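Local coordinates for Peptide/nickel transport system substrate-binding protein (Listeria monocytogenes serotype 1/2a, PDB 5KZT), which binds peptides and probably delivers them for uptake as the OppA-type solute-binding component of a peptide transport system, at residues Y274-Q279 against D419-G424; D308-N313 against T376-K381; E370-D375 against K402-K407; Q411-Q416 against Q445-Y450. All coordinates share one frame; numbering follows the deposited sequence.

Interaction 1 (Y274-Q279 against D419-G424)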
# COMPACT_ATOMS: atom_id res chain seq x y z
N TYR A 274 -2.10 -1.75 -11.87
CA TYR A 274 -1.31 -1.68 -13.08
C TYR A 274 -0.69 -3.02 -13.34
O TYR A 274 -0.50 -3.82 -12.43
CB TYR A 274 -0.23 -0.61 -12.99
CG TYR A 274 0.63 -0.66 -11.75
CD1 TYR A 274 0.25 0.04 -10.60
CD2 TYR A 274 1.83 -1.38 -11.71
CE1 TYR A 274 1.01 0.02 -9.45
CE2 TYR A 274 2.61 -1.41 -10.55
CZ TYR A 274 2.19 -0.70 -9.43
OH TYR A 274 2.91 -0.70 -8.27
N ILE A 275 -0.37 -3.23 -14.61
CA ILE A 275 0.39 -4.40 -15.05
C ILE A 275 1.87 -4.11 -14.83
O ILE A 275 2.39 -3.10 -15.34
CB ILE A 275 0.17 -4.70 -16.55
CG1 ILE A 275 -1.32 -4.83 -16.90
CG2 ILE A 275 0.95 -5.95 -16.96
CD1 ILE A 275 -2.01 -6.02 -16.30
N LYS A 276 2.56 -4.99 -14.12
CA LYS A 276 4.02 -4.99 -14.05
C LYS A 276 4.65 -5.93 -15.08
O LYS A 276 4.26 -7.09 -15.21
CB LYS A 276 4.48 -5.39 -12.65
CG LYS A 276 4.15 -4.36 -11.59
CD LYS A 276 4.72 -4.73 -10.23
CE LYS A 276 6.21 -4.46 -10.15
NZ LYS A 276 6.67 -4.69 -8.77
N PHE A 277 5.66 -5.44 -15.79
CA PHE A 277 6.39 -6.21 -16.81
C PHE A 277 7.77 -6.55 -16.28
O PHE A 277 8.67 -5.71 -16.31
CB PHE A 277 6.54 -5.35 -18.06
CG PHE A 277 5.23 -5.03 -18.74
CD1 PHE A 277 4.45 -6.05 -19.30
CD2 PHE A 277 4.79 -3.72 -18.87
CE1 PHE A 277 3.25 -5.75 -19.94
CE2 PHE A 277 3.59 -3.42 -19.52
CZ PHE A 277 2.82 -4.44 -20.04
N ASN A 278 7.96 -7.78 -15.82
CA ASN A 278 9.28 -8.20 -15.34
C ASN A 278 10.19 -8.46 -16.52
O ASN A 278 9.92 -9.33 -17.35
CB ASN A 278 9.23 -9.46 -14.47
CG ASN A 278 10.57 -9.79 -13.84
OD1 ASN A 278 11.46 -8.93 -13.75
ND2 ASN A 278 10.73 -11.04 -13.41
N GLN A 279 11.29 -7.71 -16.56
CA GLN A 279 12.24 -7.81 -17.66
C GLN A 279 13.33 -8.85 -17.47
O GLN A 279 14.07 -9.16 -18.43
CB GLN A 279 12.88 -6.45 -17.91
CG GLN A 279 11.85 -5.36 -18.12
CD GLN A 279 12.42 -4.08 -18.69
OE1 GLN A 279 13.48 -4.09 -19.32
NE2 GLN A 279 11.71 -2.97 -18.49
N ASP A 419 6.49 -13.32 -14.68
CA ASP A 419 6.67 -12.72 -16.00
C ASP A 419 6.01 -11.35 -16.06
O ASP A 419 6.65 -10.33 -16.34
CB ASP A 419 6.08 -13.61 -17.09
CG ASP A 419 6.76 -14.94 -17.21
OD1 ASP A 419 7.92 -15.11 -16.77
OD2 ASP A 419 6.11 -15.84 -17.79
N PHE A 420 4.72 -11.35 -15.80
CA PHE A 420 3.95 -10.13 -15.64
C PHE A 420 2.82 -10.38 -14.65
O PHE A 420 2.45 -11.53 -14.42
CB PHE A 420 3.54 -9.48 -16.98
CG PHE A 420 2.50 -10.22 -17.80
CD1 PHE A 420 2.52 -11.59 -17.98
CD2 PHE A 420 1.52 -9.50 -18.47
CE1 PHE A 420 1.57 -12.23 -18.77
CE2 PHE A 420 0.57 -10.13 -19.27
CZ PHE A 420 0.59 -11.50 -19.42
N SER A 421 2.31 -9.30 -14.06
CA SER A 421 1.40 -9.43 -12.94
C SER A 421 0.47 -8.25 -12.81
O SER A 421 0.73 -7.18 -13.37
CB SER A 421 2.20 -9.58 -11.64
OG SER A 421 2.86 -8.36 -11.28
N MET A 422 -0.61 -8.47 -12.08
CA MET A 422 -1.56 -7.42 -11.73
C MET A 422 -1.12 -6.92 -10.36
O MET A 422 -1.15 -7.69 -9.40
CB MET A 422 -2.96 -8.00 -11.63
CG MET A 422 -4.01 -7.01 -11.13
SD MET A 422 -4.43 -5.79 -12.40
CE MET A 422 -5.51 -6.78 -13.40
N SER A 423 -0.70 -5.67 -10.28
CA SER A 423 -0.31 -5.11 -8.98
C SER A 423 -1.02 -3.82 -8.72
O SER A 423 -1.62 -3.25 -9.61
CB SER A 423 1.18 -4.91 -8.92
OG SER A 423 1.84 -6.11 -9.34
N GLY A 424 -0.99 -3.38 -7.48
CA GLY A 424 -1.60 -2.10 -7.14
C GLY A 424 -0.82 -1.36 -6.10
O GLY A 424 -0.14 -1.98 -5.26
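Lys-276 and Ser-421 form one of two hydrogen-bonded pairs in an antiparallel strand pairing, part of the mixed beta-sheet of this periplasmic-binding-protein fold. Lys-276 N donates a hydrogen bond to Ser-421 O at 3.0 Å, and Ser-421 N returns a bond to Lys-276 O. The second pair is straighter: Tyr-274 N donates to Ser-423 O at 2.8 Å with 167° at the hydrogen, and Ser-423 N answers to Tyr-274 O. Just past the strand, Asn-278 N continues the pattern to Asp-419 O. The side chains sort by face. Ile-275, Phe-277, Phe-420 and Met-422 share the apolar side beneath helices 291-299 and 377-393; there Ile-275 CG2 meets the edge of the Phe-420 ring at CD2, 3.9 Å away, both side chains pointing the same way. On the other face the ring of Tyr-274 lies over Ser-423 O, its CG held between backbone N and carbonyl carbon (chi1 51°). Lys-276 suits this buried place because its methylenes can lie against the small serines while its ammonium travels on to a salt bridge with Asp-413 and a hydrogen bond to Asn-446 O. Asp-419 likewise has partners elsewhere, in Arg-281 and Glu-370 N. Gly-424, beyond the last pair, makes backbone hydrogen bonds with the bound peptide. Where the lysine chain passes the serines, Lys-276 CD comes within 3.3 Å of Ser-423 OG.

Interaction 2 (D308-N313 against T376-K381)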
# COMPACT_ATOMS: atom_id res chain seq x y z
N ASP A 308 -16.10 -2.07 -16.54
CA ASP A 308 -17.55 -2.30 -16.73
C ASP A 308 -17.99 -3.75 -16.55
O ASP A 308 -19.18 -4.00 -16.40
CB ASP A 308 -18.00 -1.91 -18.16
CG ASP A 308 -17.96 -0.40 -18.43
OD1 ASP A 308 -17.73 0.40 -17.51
OD2 ASP A 308 -18.16 -0.03 -19.62
N THR A 309 -17.07 -4.69 -16.68
CA THR A 309 -17.38 -6.11 -16.68
C THR A 309 -16.89 -6.79 -15.42
O THR A 309 -17.64 -7.48 -14.75
CB THR A 309 -16.73 -6.80 -17.91
OG1 THR A 309 -17.17 -6.13 -19.09
CG2 THR A 309 -17.08 -8.30 -17.98
N VAL A 310 -15.62 -6.60 -15.10
CA VAL A 310 -15.00 -7.29 -13.97
C VAL A 310 -15.25 -6.62 -12.62
O VAL A 310 -15.51 -7.30 -11.64
CB VAL A 310 -13.48 -7.47 -14.20
CG1 VAL A 310 -12.78 -8.05 -12.97
CG2 VAL A 310 -13.25 -8.33 -15.44
N LEU A 311 -15.18 -5.29 -12.57
CA LEU A 311 -15.25 -4.55 -11.30
C LEU A 311 -16.66 -4.08 -10.92
O LEU A 311 -17.18 -4.47 -9.88
CB LEU A 311 -14.29 -3.37 -11.34
CG LEU A 311 -12.81 -3.78 -11.47
CD1 LEU A 311 -11.93 -2.56 -11.59
CD2 LEU A 311 -12.35 -4.64 -10.31
N LYS A 312 -17.25 -3.25 -11.76
CA LYS A 312 -18.64 -2.78 -11.57
C LYS A 312 -18.88 -2.18 -10.18
O LYS A 312 -19.94 -2.41 -9.58
CB LYS A 312 -19.63 -3.92 -11.81
CG LYS A 312 -19.63 -4.47 -13.24
CD LYS A 312 -20.86 -5.36 -13.44
CE LYS A 312 -20.97 -5.83 -14.88
NZ LYS A 312 -22.03 -6.85 -15.05
N ASN A 313 -17.91 -1.42 -9.68
CA ASN A 313 -17.91 -1.02 -8.28
C ASN A 313 -17.52 0.44 -8.09
O ASN A 313 -17.12 0.83 -6.99
CB ASN A 313 -16.96 -1.94 -7.48
CG ASN A 313 -15.51 -1.83 -7.93
OD1 ASN A 313 -15.16 -1.00 -8.76
ND2 ASN A 313 -14.65 -2.69 -7.38
N THR A 376 -8.68 -14.56 -5.20
CA THR A 376 -10.10 -14.30 -4.92
C THR A 376 -10.91 -14.66 -6.17
O THR A 376 -10.36 -14.78 -7.29
CB THR A 376 -10.35 -12.83 -4.54
OG1 THR A 376 -9.93 -11.97 -5.60
CG2 THR A 376 -9.60 -12.48 -3.27
N GLU A 377 -12.21 -14.84 -5.99
CA GLU A 377 -13.12 -15.06 -7.13
C GLU A 377 -12.98 -13.96 -8.16
O GLU A 377 -12.92 -14.23 -9.37
CB GLU A 377 -14.57 -15.13 -6.66
CG GLU A 377 -15.59 -15.38 -7.77
CD GLU A 377 -16.98 -15.63 -7.24
OE1 GLU A 377 -17.45 -14.89 -6.36
OE2 GLU A 377 -17.62 -16.59 -7.71
N ASN A 378 -12.92 -12.72 -7.70
CA ASN A 378 -12.86 -11.60 -8.64
C ASN A 378 -11.51 -11.48 -9.32
O ASN A 378 -11.44 -11.04 -10.46
CB ASN A 378 -13.24 -10.26 -7.99
CG ASN A 378 -13.66 -9.22 -9.02
OD1 ASN A 378 -14.66 -9.40 -9.73
ND2 ASN A 378 -12.91 -8.13 -9.12
N ALA A 379 -10.43 -11.85 -8.63
CA ALA A 379 -9.10 -11.84 -9.26
C ALA A 379 -9.04 -12.88 -10.39
O ALA A 379 -8.45 -12.62 -11.43
CB ALA A 379 -8.02 -12.11 -8.24
N ARG A 380 -9.66 -14.04 -10.18
CA ARG A 380 -9.78 -15.09 -11.21
C ARG A 380 -10.62 -14.62 -12.43
O ARG A 380 -10.26 -14.88 -13.57
CB ARG A 380 -10.37 -16.35 -10.56
CG ARG A 380 -10.67 -17.52 -11.48
CD ARG A 380 -11.19 -18.68 -10.64
NE ARG A 380 -11.83 -19.74 -11.43
CZ ARG A 380 -12.33 -20.87 -10.93
NH1 ARG A 380 -12.28 -21.12 -9.62
NH2 ARG A 380 -12.88 -21.78 -11.74
N LYS A 381 -11.73 -13.94 -12.19
CA LYS A 381 -12.49 -13.27 -13.25
C LYS A 381 -11.63 -12.24 -14.03
O LYS A 381 -11.66 -12.17 -15.27
CB LYS A 381 -13.70 -12.57 -12.65
CG LYS A 381 -14.68 -12.04 -13.67
CD LYS A 381 -15.78 -11.24 -13.00
CE LYS A 381 -16.71 -10.66 -14.04
NZ LYS A 381 -17.45 -11.72 -14.78
O HOH W 1 -19.65 -9.31 -15.30
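Val-310 and Lys-381 bring the end of helix 303-311 against the first turns of helix 377-393, with their CA atoms 6.5 Å apart. Lys-381 reaches across with its whole chain. Its CG stands anti to the backbone N (chi1 -170°) and the chain stays extended through chi3, which lays the methylenes across the backbone of the other helix; CD and CE pass Val-310 CA, CE at 3.8 Å, and CE also comes within 3.4 Å of Thr-309 O. Only the last torsion bends (chi4 65°), turning NZ aside toward a water. That water donates to Thr-309 O at 2.8 Å, and the bonds it accepts from Lys-381 NZ and Lys-312 NZ are weak. A lysine suits such a margin: its aliphatic part packs while its charge remains among polar atoms, and Lys-312 finds its stronger partner in Asp-253.

Buried Val-310 meets the helix with both branches of its forked side chain. CG2 faces the Lys-381 backbone, 4.2 Å from its carbonyl O, while CG1 turns to the side chain of Asn-378. Leu-311, although its CB starts away from the partner helix, carries CD2 back to the Asn-378 side chain, the two meeting at about a right angle.

At its start, helix 377-393 is capped by Thr-376, whose OG1 accepts from Ala-379 N at 3.1 Å. Thr-376, Asn-378, Ala-379 and Leu-311 also touch the bound peptide, so this helix-to-helix packing with an N-capped helix start forms part of the wall of the peptide-binding site.

Interaction 3 (E370-D375 against K402-K407)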
# COMPACT_ATOMS: atom_id res chain seq x y z
N GLU A 370 3.32 -16.18 -18.32
CA GLU A 370 2.45 -16.44 -17.18
C GLU A 370 2.05 -15.12 -16.52
O GLU A 370 2.91 -14.30 -16.20
CB GLU A 370 3.18 -17.40 -16.23
CG GLU A 370 2.80 -17.42 -14.75
CD GLU A 370 3.97 -17.98 -13.92
OE1 GLU A 370 4.77 -17.19 -13.28
OE2 GLU A 370 4.11 -19.22 -13.97
N PHE A 371 0.74 -14.93 -16.34
CA PHE A 371 0.19 -13.74 -15.71
C PHE A 371 -0.12 -14.07 -14.24
O PHE A 371 -0.93 -14.97 -13.97
CB PHE A 371 -1.08 -13.31 -16.44
CG PHE A 371 -1.63 -12.01 -15.96
CD1 PHE A 371 -0.89 -10.84 -16.05
CD2 PHE A 371 -2.90 -11.95 -15.38
CE1 PHE A 371 -1.40 -9.63 -15.59
CE2 PHE A 371 -3.41 -10.74 -14.91
CZ PHE A 371 -2.66 -9.58 -15.02
N THR A 372 0.50 -13.35 -13.31
CA THR A 372 0.21 -13.54 -11.88
C THR A 372 -0.80 -12.53 -11.32
O THR A 372 -0.66 -11.32 -11.50
CB THR A 372 1.49 -13.51 -11.04
OG1 THR A 372 2.35 -14.57 -11.44
CG2 THR A 372 1.19 -13.70 -9.56
N SER A 373 -1.82 -13.05 -10.63
CA SER A 373 -2.74 -12.25 -9.84
C SER A 373 -3.13 -13.00 -8.54
O SER A 373 -2.54 -14.05 -8.22
CB SER A 373 -3.98 -11.88 -10.67
OG SER A 373 -4.70 -10.80 -10.06
N ASP A 374 -4.09 -12.46 -7.80
CA ASP A 374 -4.49 -13.03 -6.51
C ASP A 374 -5.49 -14.18 -6.68
O ASP A 374 -5.86 -14.51 -7.81
CB ASP A 374 -5.01 -11.92 -5.60
CG ASP A 374 -3.93 -10.92 -5.25
OD1 ASP A 374 -2.75 -11.32 -5.11
OD2 ASP A 374 -4.24 -9.72 -5.14
N ASP A 375 -5.91 -14.78 -5.56
CA ASP A 375 -6.73 -16.00 -5.57
C ASP A 375 -8.18 -15.78 -5.12
O ASP A 375 -8.84 -16.73 -4.71
CB ASP A 375 -6.05 -17.10 -4.73
CG ASP A 375 -5.92 -16.75 -3.23
OD1 ASP A 375 -6.18 -15.61 -2.81
OD2 ASP A 375 -5.55 -17.64 -2.46
N LYS A 402 -1.76 -17.67 -13.27
CA LYS A 402 -1.37 -18.04 -11.93
C LYS A 402 -2.16 -17.12 -10.99
O LYS A 402 -2.17 -15.90 -11.18
CB LYS A 402 0.14 -17.82 -11.79
CG LYS A 402 0.77 -18.35 -10.53
CD LYS A 402 2.29 -18.30 -10.66
CE LYS A 402 2.98 -18.97 -9.49
NZ LYS A 402 2.72 -20.44 -9.44
N ASN A 403 -2.87 -17.72 -10.04
CA ASN A 403 -3.76 -16.98 -9.15
C ASN A 403 -3.48 -17.44 -7.73
O ASN A 403 -4.00 -18.45 -7.29
CB ASN A 403 -5.24 -17.18 -9.54
CG ASN A 403 -5.61 -16.44 -10.81
OD1 ASN A 403 -5.49 -16.98 -11.90
ND2 ASN A 403 -6.05 -15.20 -10.68
N VAL A 404 -2.68 -16.66 -7.00
CA VAL A 404 -2.06 -17.12 -5.77
C VAL A 404 -2.46 -16.22 -4.59
O VAL A 404 -2.98 -15.12 -4.80
CB VAL A 404 -0.52 -17.15 -5.93
CG1 VAL A 404 -0.11 -18.25 -6.92
CG2 VAL A 404 0.05 -15.80 -6.36
N PRO A 405 -2.25 -16.69 -3.35
CA PRO A 405 -2.51 -15.81 -2.22
C PRO A 405 -1.69 -14.54 -2.34
O PRO A 405 -0.58 -14.55 -2.91
CB PRO A 405 -2.07 -16.64 -1.01
CG PRO A 405 -2.22 -18.05 -1.46
CD PRO A 405 -1.83 -18.03 -2.91
N PHE A 406 -2.26 -13.45 -1.85
CA PHE A 406 -1.66 -12.15 -1.93
C PHE A 406 -0.20 -12.20 -1.45
O PHE A 406 0.71 -11.72 -2.13
CB PHE A 406 -2.50 -11.20 -1.06
CG PHE A 406 -2.04 -9.79 -1.02
CD1 PHE A 406 -1.58 -9.13 -2.16
CD2 PHE A 406 -2.14 -9.07 0.16
CE1 PHE A 406 -1.19 -7.81 -2.11
CE2 PHE A 406 -1.78 -7.75 0.22
CZ PHE A 406 -1.29 -7.11 -0.92
N LYS A 407 0.02 -12.81 -0.29
CA LYS A 407 1.39 -12.92 0.25
C LYS A 407 2.39 -13.66 -0.66
O LYS A 407 3.55 -13.27 -0.72
CB LYS A 407 1.40 -13.48 1.67
CG LYS A 407 1.04 -14.93 1.84
CD LYS A 407 1.09 -15.27 3.33
CE LYS A 407 0.53 -16.64 3.62
NZ LYS A 407 0.19 -16.84 5.05
O HOH W 2 -5.21 -13.51 -1.42
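Thr-372 and Lys-402 lie side by side on one face of two parallel strands, pointing the same way, with Thr-372 OG1 3.8 Å from Lys-402 CD. The lysine and Glu-370 side chains cross obliquely, Lys-402 CD 3.7 Å from Glu-370 CD. The charged ends stay apart, and Glu-370 OE1 instead pairs with Arg-281. Thr-372 CG2 and Val-404 CG2 also meet at an oblique crossing, a match of beta-branched residues well suited to strands.

Asn-403 turns to the other face. With CG anti to its carbonyl carbon (chi1 -73°), its ND2 reaches Asp-374 O, a 3.0 Å bond nearly in line with the carbonyl and lying in the amide's own plane; Ser-383 OG is a second partner of ND2. Asp-374 lies alongside Phe-406, carboxylate and ring planes 84° apart, OD1 at the ring edge; it also bridges to Arg-409 and, through OD2, binds the peptide backbone. Asp-375 crosses Pro-405 at about a right angle, Asp-375 OD2 3.5 Å from Pro-405 CG, and a water joins its OD1 to Phe-406 N at the helix start.

Backbone bonds, such as Ser-373 N to Lys-402 O, set the parallel register. These are the two strands of a beta-alpha-beta crossover: helix 377-393 packs on Phe-371 and Ser-373, and strand 420-425 flanks strand 367-374.

Interaction 4 (Q411-Q416 against Q445-Y450)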
# COMPACT_ATOMS: atom_id res chain seq x y z
N GLN A 411 5.71 -12.13 -2.40
CA GLN A 411 7.01 -12.84 -2.31
C GLN A 411 7.64 -13.06 -3.67
O GLN A 411 8.84 -12.84 -3.84
CB GLN A 411 6.87 -14.19 -1.61
CG GLN A 411 6.60 -14.08 -0.13
CD GLN A 411 6.29 -15.42 0.56
OE1 GLN A 411 5.67 -16.35 -0.01
NE2 GLN A 411 6.72 -15.53 1.81
N ASN A 412 6.82 -13.53 -4.61
CA ASN A 412 7.31 -13.77 -5.98
C ASN A 412 7.71 -12.44 -6.64
O ASN A 412 8.66 -12.40 -7.42
CB ASN A 412 6.25 -14.47 -6.84
CG ASN A 412 5.92 -15.86 -6.35
OD1 ASN A 412 6.56 -16.39 -5.45
ND2 ASN A 412 4.86 -16.45 -6.92
N ASP A 413 6.99 -11.37 -6.32
CA ASP A 413 7.34 -10.03 -6.80
C ASP A 413 8.73 -9.63 -6.29
O ASP A 413 9.62 -9.32 -7.10
CB ASP A 413 6.28 -9.00 -6.38
CG ASP A 413 6.57 -7.61 -6.91
OD1 ASP A 413 6.49 -7.43 -8.15
OD2 ASP A 413 6.90 -6.70 -6.09
N GLN A 414 8.95 -9.71 -4.98
CA GLN A 414 10.27 -9.40 -4.40
C GLN A 414 11.40 -10.24 -5.01
O GLN A 414 12.49 -9.72 -5.22
CB GLN A 414 10.30 -9.60 -2.87
CG GLN A 414 9.48 -8.61 -2.05
CD GLN A 414 9.98 -7.18 -2.21
OE1 GLN A 414 11.18 -6.91 -2.01
NE2 GLN A 414 9.09 -6.26 -2.64
N ASN A 415 11.11 -11.51 -5.29
CA ASN A 415 12.08 -12.44 -5.88
C ASN A 415 12.24 -12.32 -7.40
O ASN A 415 13.09 -13.00 -7.98
CB ASN A 415 11.69 -13.90 -5.55
CG ASN A 415 11.77 -14.23 -4.07
OD1 ASN A 415 12.48 -13.57 -3.30
ND2 ASN A 415 11.05 -15.27 -3.65
N GLN A 416 11.44 -11.48 -8.05
CA GLN A 416 11.35 -11.42 -9.51
C GLN A 416 11.04 -12.76 -10.18
O GLN A 416 11.48 -13.04 -11.29
CB GLN A 416 12.60 -10.76 -10.11
CG GLN A 416 12.45 -9.26 -10.12
CD GLN A 416 13.65 -8.53 -10.62
OE1 GLN A 416 14.48 -8.10 -9.84
NE2 GLN A 416 13.74 -8.37 -11.93
N GLN A 445 10.50 -1.63 -4.43
CA GLN A 445 9.20 -1.84 -5.07
C GLN A 445 9.19 -1.80 -6.60
O GLN A 445 8.12 -1.78 -7.21
CB GLN A 445 8.20 -0.81 -4.52
CG GLN A 445 7.85 -0.99 -3.04
CD GLN A 445 7.21 -2.33 -2.73
OE1 GLN A 445 6.66 -3.01 -3.61
NE2 GLN A 445 7.28 -2.73 -1.49
N ASN A 446 10.37 -1.83 -7.22
CA ASN A 446 10.51 -1.88 -8.68
C ASN A 446 10.34 -3.34 -9.08
O ASN A 446 9.27 -3.72 -9.55
CB ASN A 446 11.86 -1.28 -9.10
CG ASN A 446 12.11 -1.31 -10.60
OD1 ASN A 446 11.76 -2.27 -11.31
ND2 ASN A 446 12.77 -0.29 -11.09
N ARG A 447 11.37 -4.16 -8.86
CA ARG A 447 11.31 -5.62 -9.07
C ARG A 447 10.91 -6.02 -10.49
O ARG A 447 10.25 -7.04 -10.70
CB ARG A 447 10.37 -6.28 -8.05
CG ARG A 447 10.67 -5.93 -6.61
CD ARG A 447 12.03 -6.45 -6.18
NE ARG A 447 12.33 -6.04 -4.80
CZ ARG A 447 13.51 -6.14 -4.19
NH1 ARG A 447 14.58 -6.65 -4.81
NH2 ARG A 447 13.62 -5.71 -2.94
N MET A 448 11.31 -5.21 -11.45
CA MET A 448 11.07 -5.48 -12.85
C MET A 448 12.36 -5.45 -13.64
O MET A 448 12.33 -5.72 -14.84
CB MET A 448 10.12 -4.42 -13.39
CG MET A 448 8.73 -4.50 -12.82
SD MET A 448 7.60 -3.33 -13.58
CE MET A 448 8.46 -1.77 -13.46
N SER A 449 13.49 -5.13 -12.99
CA SER A 449 14.72 -4.74 -13.67
C SER A 449 14.48 -3.63 -14.69
O SER A 449 15.07 -3.60 -15.77
CB SER A 449 15.44 -5.96 -14.28
OG SER A 449 15.82 -6.88 -13.28
N TYR A 450 13.60 -2.70 -14.32
CA TYR A 450 13.38 -1.50 -15.11
C TYR A 450 14.38 -0.47 -14.62
O TYR A 450 14.45 -0.18 -13.43
CB TYR A 450 11.96 -0.97 -14.95
CG TYR A 450 11.80 0.43 -15.52
CD1 TYR A 450 11.87 0.67 -16.89
CD2 TYR A 450 11.63 1.53 -14.68
CE1 TYR A 450 11.74 1.94 -17.40
CE2 TYR A 450 11.49 2.81 -15.18
CZ TYR A 450 11.56 3.01 -16.53
OH TYR A 450 11.43 4.29 -17.01
O HOH W 3 6.77 -6.34 -3.54
O HOH W 4 5.63 -3.71 -6.14
O HOH W 5 16.39 -6.10 -10.25
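Arg-447 packs against the C-terminal end of helix 406-414, which closes in a Schellman motif with Gln-416 at positive phi. This is the tight part. Arg-447 CB sits 3.3 Å from Asp-413 O, and the guanidinium, carried round by the bend at chi2 (-64°), has Gln-414 O over one face. Such a flat, many-armed cation is at home beside the carbonyls of a helix end. Gln-414 OE1 lies 2.9 Å from Arg-447 NH2, their amide and guanidinium planes 79° apart, while Arg-447 NE is bound by Ala-444 O. Asp-413 crosses the arginine at about a right angle, but its salt bridge is with Lys-276.

Toward Gln-445 the fit is looser and water takes over. One water reaches Asp-413 OD2; another lies 2.8 Å from Gln-445 OE1, and the glutamine's NE2 is held by Asp-34. Long amides serve well here, since they can both donate and accept hydrogen bonds.

Exposed Ser-449 marks the other margin. The Gln-416 side chain, extended beyond CG, passes Arg-447 O and brings its amide to the serine; a water also bonds to Gln-416 OE1. Gln-416 NE2 donates to Ser-449 OG at 2.9 Å and 172°, only 3° out of its amide plane.

Interactions 1 and 3 belong to one sheet, where strands 420-425 and 367-374 are neighbours: Phe-420 O and Thr-372 N join them directly. Interactions 1 and 2 are buried, the first built of backbone bonds and apolar rings; interaction 3 is only partly buried and admits charged and amide side chains. Helix 377-393, which links the strands of interaction 3, also supplies half of interaction 2, a mixed helix packing with a water at its margin. Helix 406-414 begins in interaction 3 and ends in interaction 4, the most polar and hydrated of the set. The Lys-276 to Asp-413 salt bridge ties interactions 1 and 4, whereas interactions 2 and 4 lie about 25 Å apart between centres.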